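Local coordinates for protein ferulic acid esterase, AmCE1/Fae1A (Anaeromyces mucronatus, PDB 5CXX) that probably hydrolyses feruloyl esters, as a carbohydrate esterase of the alpha/beta-hydrolase fold, and is caught here with ferulic acid in its pocket, at residues P135-E138 with E139-I143; G49-E52 with N53-Y56; S162-I165 with G166-S170. One frame throughout, in Å; residues are numbered along the deposited sequence.

Contact 1. Residues P135-E138 with E139-I143; sequences PYME and EHYSI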
loop_
_atom_site.group_PDB
_atom_site.type_symbol
_atom_site.label_atom_id
_atom_site.label_comp_id
_atom_site.label_asym_id
_atom_site.label_seq_id
_atom_site.Cartn_x
_atom_site.Cartn_y
_atom_site.Cartn_z
ATOM N N PRO A 135 0.500 -0.975 16.909
ATOM C CA PRO A 135 0.809 -0.597 18.305
ATOM C C PRO A 135 2.247 -0.066 18.466
ATOM O O PRO A 135 2.487 0.847 19.259
ATOM C CB PRO A 135 0.619 -1.915 19.083
ATOM C CG PRO A 135 -0.390 -2.699 18.226
ATOM C CD PRO A 135 -0.073 -2.346 16.814
ATOM N N TYR A 136 3.211 -0.621 17.728
ATOM C CA TYR A 136 4.579 -0.103 17.840
ATOM C C TYR A 136 4.618 1.389 17.481
ATOM O O TYR A 136 5.221 2.210 18.158
ATOM C CB TYR A 136 5.482 -0.907 16.906
ATOM C CG TYR A 136 6.942 -0.519 17.085
ATOM C CD1 TYR A 136 7.468 0.590 16.403
ATOM C CD2 TYR A 136 7.794 -1.273 17.914
ATOM C CE1 TYR A 136 8.826 0.981 16.598
ATOM C CE2 TYR A 136 9.114 -0.907 18.089
ATOM C CZ TYR A 136 9.611 0.230 17.450
ATOM O OH TYR A 136 10.937 0.579 17.671
ATOM N N MET A 137 3.978 1.718 16.360
ATOM C CA MET A 137 3.991 3.116 15.901
ATOM C C MET A 137 3.357 4.017 16.921
ATOM O O MET A 137 3.878 5.117 17.158
ATOM C CB MET A 137 3.244 3.257 14.551
ATOM C CG MET A 137 3.983 2.567 13.381
ATOM S SD MET A 137 5.715 3.123 13.158
ATOM C CE MET A 137 5.432 4.888 12.745
ATOM N N GLU A 138 2.245 3.562 17.515
ATOM C CA GLU A 138 1.545 4.403 18.546
ATOM C C GLU A 138 2.421 4.615 19.781
ATOM O O GLU A 138 2.446 5.699 20.402
ATOM C CB GLU A 138 0.201 3.774 18.940
ATOM C CG GLU A 138 -0.627 4.835 19.740
ATOM C CD GLU A 138 -2.045 4.414 20.098
ATOM O OE1 GLU A 138 -2.523 3.390 19.574
ATOM O OE2 GLU A 138 -2.686 5.147 20.914
ATOM N N GLU A 139 3.191 3.594 20.133
ATOM C CA GLU A 139 4.037 3.688 21.332
ATOM C C GLU A 139 5.285 4.532 21.119
ATOM O O GLU A 139 5.786 5.145 22.084
ATOM C CB GLU A 139 4.419 2.263 21.749
ATOM C CG GLU A 139 5.383 2.121 22.957
ATOM C CD GLU A 139 4.776 2.600 24.287
ATOM O OE1 GLU A 139 3.639 2.186 24.622
ATOM O OE2 GLU A 139 5.457 3.354 25.026
ATOM N N HIS A 140 5.821 4.569 19.897
ATOM C CA HIS A 140 7.170 5.100 19.678
ATOM C C HIS A 140 7.216 6.409 18.915
ATOM O O HIS A 140 8.275 7.050 18.911
ATOM C CB HIS A 140 8.040 4.079 18.937
ATOM C CG HIS A 140 8.334 2.870 19.764
ATOM N ND1 HIS A 140 9.346 2.842 20.705
ATOM C CD2 HIS A 140 7.692 1.685 19.868
ATOM C CE1 HIS A 140 9.353 1.665 21.303
ATOM N NE2 HIS A 140 8.373 0.941 20.809
ATOM N N TYR A 141 6.106 6.781 18.276
ATOM C CA TYR A 141 6.073 7.991 17.452
ATOM C C TYR A 141 4.857 8.822 17.761
ATOM O O TYR A 141 3.879 8.336 18.344
ATOM C CB TYR A 141 6.094 7.636 15.962
ATOM C CG TYR A 141 7.376 6.902 15.611
ATOM C CD1 TYR A 141 8.581 7.602 15.455
ATOM C CD2 TYR A 141 7.410 5.490 15.481
ATOM C CE1 TYR A 141 9.776 6.918 15.158
ATOM C CE2 TYR A 141 8.588 4.839 15.170
ATOM C CZ TYR A 141 9.747 5.547 15.009
ATOM O OH TYR A 141 10.941 4.884 14.732
ATOM N N SER A 142 4.916 10.091 17.379
ATOM C CA SER A 142 3.794 10.988 17.678
ATOM C C SER A 142 2.811 10.934 16.507
ATOM O O SER A 142 2.869 11.725 15.571
ATOM C CB SER A 142 4.292 12.406 17.923
ATOM O OG SER A 142 3.219 13.206 18.351
ATOM N N ILE A 143 1.929 9.953 16.558
ATOM C CA ILE A 143 0.997 9.720 15.458
ATOM C C ILE A 143 -0.430 10.143 15.816
ATOM O O ILE A 143 -0.807 10.253 16.982
ATOM C CB ILE A 143 0.968 8.224 15.048
ATOM C CG1 ILE A 143 0.235 7.374 16.093
ATOM C CG2 ILE A 143 2.435 7.694 14.838
ATOM C CD1 ILE A 143 0.013 5.872 15.554
HETATM O O HOH W 1 11.548 3.280 17.160
#
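Met137 O is gripped by two backbone N-H groups at the last turn of helix 125-140: Tyr141 N donates to Met137 O over 3.0 Å, and His140 N adds a weak bond to the same oxygen at 3.4 Å. His140 N also donates to Tyr136 O, and Glu139 N to Pro135 O, as the regular helical bonding runs out; Tyr141 is the first residue to leave helical geometry. Along one flank of this turn the rings of Tyr136 and His140 form an offset stack, centroids 3.9 Å apart and planes 24° from parallel. His140 CD2 sits over the centre of the phenol ring, whereas Tyr136 CZ lies toward the rim of the imidazole. The Tyr136 ring reaches this place because its CG stands anti to the backbone N (chi1 -174°), swinging it forward along the helix until one face lies against the imidazole; the other imidazole face receives Glu139 CG. Tyr141 approaches the edge of the Tyr136 ring with CE2, and water 1 joins the two phenols, donating to Tyr136 OH at 2.8 Å and lying 3.0 Å from Tyr141 OH. Met137 folds its bent chain against Tyr141, the methyl CE 3.4 Å from Tyr141 CD2 and SD 4.7 Å from the ring centroid, an oblique Met-aromatic contact. Past the helix end the chain turns so that Ile143 CD1 comes to 3.7 Å from Glu138 CA, with Met137 CB a looser neighbour. Met137 also packs on strands 38-45 and 95-99, while Tyr136 and Tyr141 both touch Ile29. The whole is a helix C-terminus with a stacked i, i+4 aromatic pair, laid on the central sheet of an alpha/beta-hydrolase.

Contact 2. Residues G49-E52 with N53-Y56; sequences GYDE and NKKY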
loop_
_atom_site.group_PDB
_atom_site.type_symbol
_atom_site.label_atom_id
_atom_site.label_comp_id
_atom_site.label_asym_id
_atom_site.label_seq_id
_atom_site.Cartn_x
_atom_site.Cartn_y
_atom_site.Cartn_z
ATOM N N GLY A 49 11.181 18.103 9.411
ATOM C CA GLY A 49 10.771 18.959 10.513
ATOM C C GLY A 49 9.902 18.288 11.555
ATOM O O GLY A 49 9.283 18.969 12.365
ATOM N N TYR A 50 9.866 16.963 11.547
ATOM C CA TYR A 50 9.111 16.165 12.541
ATOM C C TYR A 50 9.288 16.743 13.924
ATOM O O TYR A 50 10.420 16.956 14.375
ATOM C CB TYR A 50 9.580 14.711 12.558
ATOM C CG TYR A 50 8.969 13.839 13.641
ATOM C CD1 TYR A 50 7.673 13.289 13.499
ATOM C CD2 TYR A 50 9.724 13.471 14.759
ATOM C CE1 TYR A 50 7.130 12.447 14.489
ATOM C CE2 TYR A 50 9.204 12.616 15.749
ATOM C CZ TYR A 50 7.892 12.110 15.595
ATOM O OH TYR A 50 7.417 11.253 16.578
ATOM N N ASP A 51 8.157 17.019 14.572
ATOM C CA ASP A 51 8.102 17.674 15.885
ATOM C C ASP A 51 7.275 16.773 16.784
ATOM O O ASP A 51 6.111 16.509 16.478
ATOM C CB ASP A 51 7.465 19.022 15.723
ATOM C CG ASP A 51 7.328 19.781 17.026
ATOM O OD1 ASP A 51 7.500 19.191 18.111
ATOM O OD2 ASP A 51 7.035 20.987 16.950
ATOM N N GLU A 52 7.893 16.201 17.808
ATOM C CA GLU A 52 7.204 15.262 18.702
ATOM C C GLU A 52 6.005 15.845 19.396
ATOM O O GLU A 52 5.195 15.108 19.948
ATOM C CB GLU A 52 8.156 14.757 19.768
ATOM C CG GLU A 52 8.716 13.425 19.439
ATOM C CD GLU A 52 9.844 13.052 20.376
ATOM O OE1 GLU A 52 10.201 13.898 21.242
ATOM O OE2 GLU A 52 10.352 11.910 20.239
ATOM N N ASN A 53 5.941 17.166 19.441
ATOM C CA ASN A 53 4.805 17.855 20.031
ATOM C C ASN A 53 3.650 18.066 19.051
ATOM O O ASN A 53 2.632 18.658 19.430
ATOM C CB ASN A 53 5.231 19.208 20.587
ATOM C CG ASN A 53 6.250 19.075 21.689
ATOM O OD1 ASN A 53 6.169 18.166 22.529
ATOM N ND2 ASN A 53 7.240 19.961 21.678
ATOM N N LYS A 54 3.844 17.646 17.798
ATOM C CA LYS A 54 2.751 17.557 16.813
ATOM C C LYS A 54 2.377 16.084 16.665
ATOM O O LYS A 54 3.150 15.227 17.081
ATOM C CB LYS A 54 3.172 18.137 15.453
ATOM C CG LYS A 54 3.426 19.670 15.525
ATOM C CD LYS A 54 4.052 20.139 14.209
ATOM C CE LYS A 54 4.317 21.647 14.122
ATOM N NZ LYS A 54 5.071 21.875 12.828
ATOM N N LYS A 55 1.243 15.789 16.028
ATOM C CA LYS A 55 0.913 14.402 15.697
ATOM C C LYS A 55 0.654 14.304 14.188
ATOM O O LYS A 55 0.094 15.271 13.577
ATOM C CB LYS A 55 -0.331 13.934 16.451
ATOM C CG LYS A 55 -0.170 13.855 17.973
ATOM C CD LYS A 55 -1.492 13.556 18.637
ATOM C CE LYS A 55 -1.368 13.676 20.160
ATOM N NZ LYS A 55 -0.275 12.762 20.625
ATOM N N TYR A 56 1.023 13.167 13.604
ATOM C CA TYR A 56 0.971 13.010 12.170
ATOM C C TYR A 56 0.189 11.745 11.780
ATOM O O TYR A 56 0.282 10.707 12.432
ATOM C CB TYR A 56 2.403 12.884 11.578
ATOM C CG TYR A 56 3.272 14.055 11.912
ATOM C CD1 TYR A 56 3.939 14.123 13.130
ATOM C CD2 TYR A 56 3.404 15.116 11.021
ATOM C CE1 TYR A 56 4.747 15.238 13.456
ATOM C CE2 TYR A 56 4.215 16.234 11.331
ATOM C CZ TYR A 56 4.885 16.281 12.549
ATOM O OH TYR A 56 5.708 17.363 12.878
HETATM O O HOH W 2 7.198 22.711 14.810
#
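Asp51 opens the turn and meets Asn53, Lys54 and Tyr56 across it. Its carboxylate holds the backbone ahead of it: Asn53 N donates to Asp51 OD1 over 2.9 Å, reaching the oxygen from above the carboxylate plane. The same OD1 lies against Asn53 CB, and the amide of Asn53 is turned 66° from the carboxylate. Asp51 O accepts from Lys54 N at 2.9 Å, the bond that closes the turn. The extended Lys54 chain crosses Asp51 at about a right angle, CD near Asp51 CB. The two opposite charges do not meet directly; water 2 lies between them, donating to Asp51 OD2 at 2.8 Å and accepting a weak bond from Lys54 NZ. Past the turn, Tyr56 points its side chain back toward residues 50-51 and offers its hydroxyl oxygen to Asp51 N, 3.0 Å from Tyr56 OH. Its CE1 rests 3.5 Å from Tyr50 CD1, the two rings meeting obliquely with planes 32° apart, and Asp51 O lies near the plane of the Tyr56 ring at its edge. With a phenylalanine in place of Tyr56 the hydroxyl is gone, and the Asp51 N-H would probably be left without this acceptor, the start of the turn less firmly tied to the chain that follows. The Tyr50 hydroxyl is bonded to Ser142 N. The arrangement is a type I beta turn from Asp51 to Lys54 reinforced by an Asx turn, in the surface loop between strands 38-45 and 58-62.

Contact 3. Residues S162-I165 with G166-S170; sequences SLYI and GYMRS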
loop_
_atom_site.group_PDB
_atom_site.type_symbol
_atom_site.label_atom_id
_atom_site.label_comp_id
_atom_site.label_asym_id
_atom_site.label_seq_id
_atom_site.Cartn_x
_atom_site.Cartn_y
_atom_site.Cartn_z
ATOM N N SER A 162 -3.016 -4.895 0.609
ATOM C CA SER A 162 -3.660 -3.630 1.028
ATOM C C SER A 162 -5.170 -3.665 0.820
ATOM O O SER A 162 -5.938 -3.196 1.673
ATOM C CB SER A 162 -3.083 -2.436 0.249
ATOM O OG SER A 162 -1.742 -2.213 0.603
ATOM N N LEU A 163 -5.617 -4.222 -0.317
ATOM C CA LEU A 163 -7.060 -4.273 -0.559
ATOM C C LEU A 163 -7.748 -5.240 0.416
ATOM O O LEU A 163 -8.836 -4.951 0.928
ATOM C CB LEU A 163 -7.357 -4.769 -1.990
ATOM C CG LEU A 163 -7.161 -3.674 -3.030
ATOM C CD1 LEU A 163 -7.126 -4.289 -4.479
ATOM C CD2 LEU A 163 -8.314 -2.622 -2.955
ATOM N N TYR A 164 -7.093 -6.382 0.669
ATOM C CA TYR A 164 -7.674 -7.365 1.583
ATOM C C TYR A 164 -7.852 -6.738 2.972
ATOM O O TYR A 164 -8.917 -6.841 3.603
ATOM C CB TYR A 164 -6.746 -8.596 1.620
ATOM C CG TYR A 164 -7.118 -9.631 2.651
ATOM C CD1 TYR A 164 -8.342 -10.293 2.589
ATOM C CD2 TYR A 164 -6.179 -10.000 3.597
ATOM C CE1 TYR A 164 -8.650 -11.275 3.526
ATOM C CE2 TYR A 164 -6.489 -11.008 4.558
ATOM C CZ TYR A 164 -7.736 -11.589 4.509
ATOM O OH TYR A 164 -8.033 -12.589 5.426
ATOM N N ILE A 165 -6.766 -6.143 3.477
ATOM C CA ILE A 165 -6.836 -5.597 4.823
ATOM C C ILE A 165 -7.775 -4.403 4.853
ATOM O O ILE A 165 -8.582 -4.206 5.800
ATOM C CB ILE A 165 -5.419 -5.223 5.323
ATOM C CG1 ILE A 165 -4.540 -6.477 5.475
ATOM C CG2 ILE A 165 -5.565 -4.470 6.678
ATOM C CD1 ILE A 165 -3.031 -6.085 5.659
ATOM N N GLY A 166 -7.681 -3.528 3.842
ATOM C CA GLY A 166 -8.484 -2.291 3.808
ATOM C C GLY A 166 -9.979 -2.577 3.730
ATOM O O GLY A 166 -10.767 -1.744 4.230
ATOM N N TYR A 167 -10.378 -3.701 3.117
ATOM C CA TYR A 167 -11.805 -3.996 3.079
ATOM C C TYR A 167 -12.204 -4.870 4.271
ATOM O O TYR A 167 -13.312 -4.614 4.851
ATOM C CB TYR A 167 -12.227 -4.653 1.736
ATOM C CG TYR A 167 -12.458 -3.557 0.719
ATOM C CD1 TYR A 167 -11.383 -3.061 -0.030
ATOM C CD2 TYR A 167 -13.739 -3.027 0.517
ATOM C CE1 TYR A 167 -11.571 -2.020 -0.949
ATOM C CE2 TYR A 167 -13.957 -1.958 -0.382
ATOM C CZ TYR A 167 -12.850 -1.479 -1.120
ATOM O OH TYR A 167 -13.097 -0.416 -1.979
ATOM N N MET A 168 -11.357 -5.804 4.707
ATOM C CA MET A 168 -11.818 -6.639 5.830
ATOM C C MET A 168 -11.782 -5.848 7.132
ATOM O O MET A 168 -12.595 -6.176 8.036
ATOM C CB MET A 168 -10.967 -7.895 6.006
ATOM C CG MET A 168 -11.087 -8.889 4.784
ATOM S SD MET A 168 -12.800 -9.452 4.358
ATOM C CE MET A 168 -13.350 -8.235 3.164
ATOM N N ARG A 169 -10.871 -4.865 7.217
ATOM C CA ARG A 169 -10.744 -4.050 8.437
ATOM C C ARG A 169 -10.780 -2.572 8.058
ATOM O O ARG A 169 -9.915 -1.755 8.492
ATOM C CB ARG A 169 -9.466 -4.421 9.210
ATOM C CG ARG A 169 -9.515 -5.790 9.918
ATOM C CD ARG A 169 -10.729 -5.979 10.887
ATOM N NE ARG A 169 -10.784 -4.898 11.894
ATOM C CZ ARG A 169 -10.233 -5.011 13.088
ATOM N NH1 ARG A 169 -9.481 -6.094 13.437
ATOM N NH2 ARG A 169 -10.384 -4.014 13.994
ATOM N N SER A 170 -11.849 -2.227 7.347
ATOM C CA SER A 170 -12.079 -0.847 6.950
ATOM C C SER A 170 -12.325 0.047 8.168
ATOM O O SER A 170 -12.245 1.264 8.076
ATOM C CB SER A 170 -13.274 -0.761 5.996
ATOM O OG SER A 170 -14.476 -1.209 6.626
#
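Ser162 O, Leu163 O, Tyr164 O and Ile165 O each receive a backbone N-H from four residues further on, so all four carbonyls are satisfied within the last turns of helix 157-168. Gly166 N lies 2.8 Å from Ser162 O, Tyr167 N 3.0 Å from Leu163 O and Met168 N 2.9 Å from Tyr164 O. The series ends with Arg169 N at 2.8 Å from Ile165 O, Arg169 being the first residue past the helix. Side-chain carbons also come close to these acceptors. Tyr167 sets CD1 at 3.3 Å from Leu163 O, which lies in its ring plane at the edge, and Met168 CG sits 3.2 Å from Tyr164 O. With CG opposite the backbone N (chi1 173°), the Tyr164 ring is carried forward along the helix until CE1 touches Met168 CG at 3.6 Å, the two side chains crossing at about a right angle. Leu163 and Tyr167 instead run side by side, pointing the same way, CD2 against CE1. Two polar ends find partners beyond these segments: Tyr167 OH with Ser214 OG, and Arg169 NE in a salt bridge to Asp171. Leu163 packs on strand 175-179 and Ile165 on helix 125-140. This is the C-terminal half and exit of the helix that probably follows the nucleophile elbow, as in other alpha/beta-hydrolases, within the beta-alpha-beta unit of strands 150-155 and 175-179.

From the N terminus, contact 2 comes first and turns the chain in the loop between strands 38-45 and 58-62. Contact 1 follows at the end of helix 125-140, on the way to strand 150-155, and contact 3 at the end of helix 157-168, before strand 175-179. Each is local and closes only a turn; they stand in series, neither nested nor crossing. Contacts 1 and 2 meet at Ser142, whose backbone is hydrogen-bonded to that of Tyr56, tying the helix exit to the chain just past the turn. Contact 3 stands apart, its nearest atoms about 11 Å from contact 1, though helices 125-140 and 157-168 pack together.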